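Local coordinates for hypothetical protein PH1566 (Pyrococcus horikoshii, PDB 2E3U) that probably binds RNA through two KH domains and is an archaeal counterpart of the pre-ribosomal RNA processing factor Dim2p, at residues Q34-V38 / V90-R94; S158-V162 / Q177-A181. All coordinates share one frame; numbering follows the deposited sequence.

Interaction 1: Q34-V38 / V90-R94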
loop_
_atom_site.group_PDB
_atom_site.type_symbol
_atom_site.label_atom_id
_atom_site.label_comp_id
_atom_site.label_asym_id
_atom_site.label_seq_id
_atom_site.Cartn_x
_atom_site.Cartn_y
_atom_site.Cartn_z
ATOM N N GLN A 34 21.133 -1.749 10.565
ATOM C CA GLN A 34 19.799 -1.132 10.562
ATOM C C GLN A 34 18.720 -2.199 10.587
ATOM O O GLN A 34 18.835 -3.216 9.911
ATOM C CB GLN A 34 19.608 -0.274 9.318
ATOM C CG GLN A 34 18.517 0.739 9.415
ATOM C CD GLN A 34 18.390 1.560 8.126
ATOM O OE1 GLN A 34 19.296 1.563 7.288
ATOM N NE2 GLN A 34 17.256 2.233 7.959
ATOM N N GLU A 35 17.677 -1.942 11.376
ATOM C CA GLU A 35 16.569 -2.846 11.569
ATOM C C GLU A 35 15.247 -2.093 11.584
ATOM O O GLU A 35 15.055 -1.181 12.393
ATOM C CB GLU A 35 16.755 -3.590 12.909
ATOM C CG GLU A 35 15.834 -4.786 13.132
ATOM C CD GLU A 35 15.898 -5.298 14.576
ATOM O OE1 GLU A 35 14.996 -4.934 15.371
ATOM O OE2 GLU A 35 16.859 -6.044 14.927
ATOM N N GLU A 36 14.317 -2.494 10.714
ATOM C CA GLU A 36 12.930 -2.014 10.811
ATOM C C GLU A 36 12.024 -3.151 11.244
ATOM O O GLU A 36 12.157 -4.297 10.801
ATOM C CB GLU A 36 12.422 -1.421 9.490
ATOM C CG GLU A 36 13.267 -0.291 8.934
ATOM C CD GLU A 36 13.271 0.977 9.811
ATOM O OE1 GLU A 36 12.181 1.335 10.351
ATOM O OE2 GLU A 36 14.361 1.604 9.941
ATOM N N TYR A 37 11.096 -2.839 12.125
ATOM C CA TYR A 37 10.214 -3.876 12.648
ATOM C C TYR A 37 8.789 -3.509 12.303
ATOM O O TYR A 37 8.359 -2.406 12.617
ATOM C CB TYR A 37 10.367 -3.990 14.168
ATOM C CG TYR A 37 9.206 -4.646 14.878
ATOM C CD1 TYR A 37 8.081 -3.906 15.257
ATOM C CD2 TYR A 37 9.244 -5.995 15.200
ATOM C CE1 TYR A 37 7.005 -4.499 15.935
ATOM C CE2 TYR A 37 8.187 -6.611 15.901
ATOM C CZ TYR A 37 7.071 -5.856 16.260
ATOM O OH TYR A 37 6.023 -6.453 16.920
ATOM N N VAL A 38 8.051 -4.425 11.688
ATOM C CA VAL A 38 6.602 -4.177 11.482
ATOM C C VAL A 38 5.722 -5.370 11.836
ATOM O O VAL A 38 6.210 -6.417 12.217
ATOM C CB VAL A 38 6.260 -3.660 10.024
ATOM C CG1 VAL A 38 6.973 -2.350 9.726
ATOM C CG2 VAL A 38 6.547 -4.705 8.957
ATOM N N VAL A 90 16.289 -0.171 3.112
ATOM C CA VAL A 90 15.563 -0.806 4.216
ATOM C C VAL A 90 14.134 -0.266 4.344
ATOM O O VAL A 90 13.190 -1.039 4.511
ATOM C CB VAL A 90 16.371 -0.603 5.537
ATOM C CG1 VAL A 90 15.676 -1.173 6.754
ATOM C CG2 VAL A 90 17.775 -1.231 5.405
ATOM N N TRP A 91 13.981 1.067 4.321
ATOM C CA TRP A 91 12.636 1.708 4.405
ATOM C C TRP A 91 11.735 1.238 3.273
ATOM O O TRP A 91 10.574 1.022 3.478
ATOM C CB TRP A 91 12.718 3.261 4.382
ATOM C CG TRP A 91 13.637 3.820 5.400
ATOM C CD1 TRP A 91 13.946 3.271 6.626
ATOM C CD2 TRP A 91 14.362 5.054 5.316
ATOM N NE1 TRP A 91 14.818 4.083 7.300
ATOM C CE2 TRP A 91 15.105 5.181 6.525
ATOM C CE3 TRP A 91 14.463 6.062 4.341
ATOM C CZ2 TRP A 91 15.968 6.277 6.777
ATOM C CZ3 TRP A 91 15.334 7.143 4.572
ATOM C CH2 TRP A 91 16.073 7.239 5.787
ATOM N N LYS A 92 12.311 1.062 2.082
ATOM C CA LYS A 92 11.565 0.645 0.928
ATOM C C LYS A 92 11.128 -0.804 1.023
ATOM O O LYS A 92 9.992 -1.140 0.655
ATOM C CB LYS A 92 12.384 0.916 -0.357
ATOM C CG LYS A 92 12.257 2.384 -0.888
ATOM C CD LYS A 92 13.036 2.532 -2.216
ATOM C CE LYS A 92 12.866 3.898 -2.860
ATOM N NZ LYS A 92 11.452 4.404 -2.878
ATOM N N ALA A 93 12.028 -1.674 1.489
ATOM C CA ALA A 93 11.634 -3.047 1.778
ATOM C C ALA A 93 10.550 -3.088 2.855
ATOM O O ALA A 93 9.614 -3.859 2.747
ATOM C CB ALA A 93 12.845 -3.919 2.190
ATOM N N ARG A 94 10.674 -2.255 3.889
ATOM C CA ARG A 94 9.685 -2.242 4.941
ATOM C C ARG A 94 8.304 -1.826 4.400
ATOM O O ARG A 94 7.269 -2.416 4.744
ATOM C CB ARG A 94 10.114 -1.269 6.052
ATOM C CG ARG A 94 8.992 -1.034 7.093
ATOM C CD ARG A 94 9.065 0.320 7.756
ATOM N NE ARG A 94 8.952 1.401 6.801
ATOM C CZ ARG A 94 9.570 2.579 6.927
ATOM N NH1 ARG A 94 10.363 2.807 7.948
ATOM N NH2 ARG A 94 9.396 3.534 6.011
#
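Glu36 and Arg94 face each other with CA atoms 6.7 Å apart, where strand 35-38 runs almost parallel to helix segment 90-94, the axes 15° apart and 8.9 Å at closest approach. Gln34, Glu36 and Val38 turn towards the helix, while Glu35 and Tyr37 turn the other way; Tyr37 sets its ring edge-to-face against Trp77.

Glu36 is the middle piece. With CG beside its own backbone N (chi1 -56°), that carbon lies against Val90, 3.4 Å from CG1, and a bend at chi2 swings the carboxylate across towards the helix, where its two oxygens meet different neighbours. OE1 reaches the edge of the Arg94 guanidinium, near its plane, in a salt bridge whose hydrogen bond is weak: NH1 is 3.4 Å away and the angle at the hydrogen is 141°. The two flat groups stand nearly perpendicular, so this is a one-pronged ion pair. OE2 lies at the edge of the indole, 3.7 Å from Trp91 NE1, too far to count as a bond.

Arg94 folds back at chi3 over its own helix, so that Trp91 CA lies over the centre of one guanidinium face, 4.0 Å from its plane; NE and NH2 are hydrogen-bonded just beyond the two segments. Lower down, its CG meets Val38 CG1 at 3.6 Å, and Val38 continues inward onto Val97 and Leu98.

At the other end the extended Gln34 runs alongside Val90 in the opposite sense, and its NE2 comes 3.1 Å from Trp91 NE1, obliquely to the ring. Both atoms are donors, so this closeness is no hydrogen bond.

Edge strand 35-39, paired antiparallel with 75-80 and packed under helix 87-101, belongs to a type I KH domain: beta-alpha-alpha-beta-beta-alpha, with an antiparallel sheet in the order 1-3-2.

Interaction 2: S158-V162 / Q177-A181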
loop_
_atom_site.group_PDB
_atom_site.type_symbol
_atom_site.label_atom_id
_atom_site.label_comp_id
_atom_site.label_asym_id
_atom_site.label_seq_id
_atom_site.Cartn_x
_atom_site.Cartn_y
_atom_site.Cartn_z
ATOM N N SER A 158 -5.575 9.878 -10.829
ATOM C CA SER A 158 -4.533 10.355 -9.910
ATOM C C SER A 158 -3.115 9.809 -10.242
ATOM O O SER A 158 -2.148 10.452 -9.925
ATOM C CB SER A 158 -4.870 9.947 -8.480
ATOM O OG SER A 158 -4.652 8.545 -8.327
ATOM N N GLY A 159 -3.017 8.632 -10.847
ATOM C CA GLY A 159 -1.730 7.973 -11.097
ATOM C C GLY A 159 -1.205 7.147 -9.895
ATOM O O GLY A 159 -0.174 6.460 -9.993
ATOM N N ALA A 160 -1.882 7.238 -8.758
ATOM C CA ALA A 160 -1.572 6.434 -7.588
ATOM C C ALA A 160 -2.180 5.003 -7.679
ATOM O O ALA A 160 -3.175 4.786 -8.349
ATOM C CB ALA A 160 -2.061 7.137 -6.314
ATOM N N SER A 161 -1.558 4.043 -7.002
ATOM C CA SER A 161 -2.137 2.723 -6.804
ATOM C C SER A 161 -2.880 2.770 -5.472
ATOM O O SER A 161 -2.407 3.398 -4.527
ATOM C CB SER A 161 -1.032 1.669 -6.743
ATOM O OG SER A 161 -0.299 1.548 -7.954
ATOM N N VAL A 162 -4.011 2.074 -5.388
ATOM C CA VAL A 162 -4.912 2.153 -4.217
ATOM C C VAL A 162 -5.376 0.783 -3.770
ATOM O O VAL A 162 -5.854 0.020 -4.564
ATOM C CB VAL A 162 -6.183 2.973 -4.524
ATOM C CG1 VAL A 162 -7.180 2.894 -3.335
ATOM C CG2 VAL A 162 -5.808 4.453 -4.871
ATOM N N GLN A 177 0.506 12.604 -6.613
ATOM C CA GLN A 177 -0.431 11.519 -6.909
ATOM C C GLN A 177 -1.176 11.025 -5.663
ATOM O O GLN A 177 -2.391 10.885 -5.699
ATOM C CB GLN A 177 0.313 10.352 -7.613
ATOM C CG GLN A 177 0.884 10.706 -9.001
ATOM C CD GLN A 177 1.779 9.645 -9.562
ATOM O OE1 GLN A 177 2.353 8.817 -8.829
ATOM N NE2 GLN A 177 1.927 9.650 -10.867
ATOM N N ILE A 178 -0.440 10.743 -4.581
ATOM C CA ILE A 178 -1.043 10.347 -3.294
ATOM C C ILE A 178 -2.069 11.380 -2.781
ATOM O O ILE A 178 -3.167 11.037 -2.342
ATOM C CB ILE A 178 0.036 10.114 -2.182
ATOM C CG1 ILE A 178 0.864 8.855 -2.480
ATOM C CG2 ILE A 178 -0.622 9.999 -0.793
ATOM C CD1 ILE A 178 1.995 8.611 -1.468
ATOM N N GLU A 179 -1.670 12.648 -2.815
ATOM C CA GLU A 179 -2.481 13.749 -2.362
ATOM C C GLU A 179 -3.806 13.846 -3.147
ATOM O O GLU A 179 -4.873 14.073 -2.556
ATOM C CB GLU A 179 -1.652 15.040 -2.502
ATOM C CG GLU A 179 -1.918 16.072 -1.461
ATOM C CD GLU A 179 -3.337 16.572 -1.495
ATOM O OE1 GLU A 179 -3.935 16.688 -0.395
ATOM O OE2 GLU A 179 -3.852 16.850 -2.617
ATOM N N ILE A 180 -3.740 13.671 -4.471
ATOM C CA ILE A 180 -4.926 13.629 -5.330
ATOM C C ILE A 180 -5.872 12.434 -5.026
ATOM O O ILE A 180 -7.094 12.620 -4.935
ATOM C CB ILE A 180 -4.529 13.608 -6.829
ATOM C CG1 ILE A 180 -3.836 14.910 -7.234
ATOM C CG2 ILE A 180 -5.784 13.357 -7.753
ATOM C CD1 ILE A 180 -3.147 14.827 -8.571
ATOM N N ALA A 181 -5.314 11.213 -4.926
ATOM C CA ALA A 181 -6.111 9.997 -4.616
ATOM C C ALA A 181 -6.656 10.126 -3.222
ATOM O O ALA A 181 -7.833 9.898 -2.998
ATOM C CB ALA A 181 -5.278 8.682 -4.757
#
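The Gln177 side-chain amide lies over the Gly159-Ala160 peptide: Gly159 O sits above one amide face, 3.8 Å from Gln177 CD, and the two planes are tilted by only about 19°. Gln177 OE1 is engaged elsewhere, in a hydrogen bond with the backbone N of Asn174. In this type I KH domain the contact joins the turn between helix 149-158 and strand 161-165 to the start of helix 175-189.

Gly159, the first residue past helix 149-158, has a positive phi of 84°. It has no side chain to intrude on the amide, whose NE2 lies 4.0 Å from Gly159 CA. Gln177 CG, placed beside its own backbone N by a chi1 of -65°, also passes 3.2 Å from Ser158 O, a snug fit of aliphatic stem against carbonyl.

Ser158 turns its side chain toward helix 175-189: CB is 3.6 Å from Ile180 CG2, and OG lies against Ala181 CB. That hydroxyl is buried but well occupied. It donates to Ile154 O and accepts from Ala160 N at 3.1 Å, an ST turn at the bend into the strand.

Small side chains close the core, where Ile171 of strand 168-173 touches both alanines: Ala160 CB and Ala181 CB meet at 3.9 Å, and Val162 CG2 completes the patch 4.3 Å from Ala181 CB.

Overall arrangement
Interactions 1 and 2 follow one another along the chain, one in each KH domain, on opposite sides of the chain's centre. Their centres are 23 Å apart and their nearest atoms about 10 Å, so they do not touch. Each fastens the helix that follows the third strand, 87-101 or 175-189, to its domain's three-stranded antiparallel sheet, but at different places: 34-38/90-94 uses the first strand, at a partly exposed edge with an ion pair, whereas 158-162/177-181 uses the entry to the second strand and is buried. Neither includes the GXXG loops, between helices 42-49 and 54-63 and between 136-144 and 149-158, which in KH domains generally contact RNA.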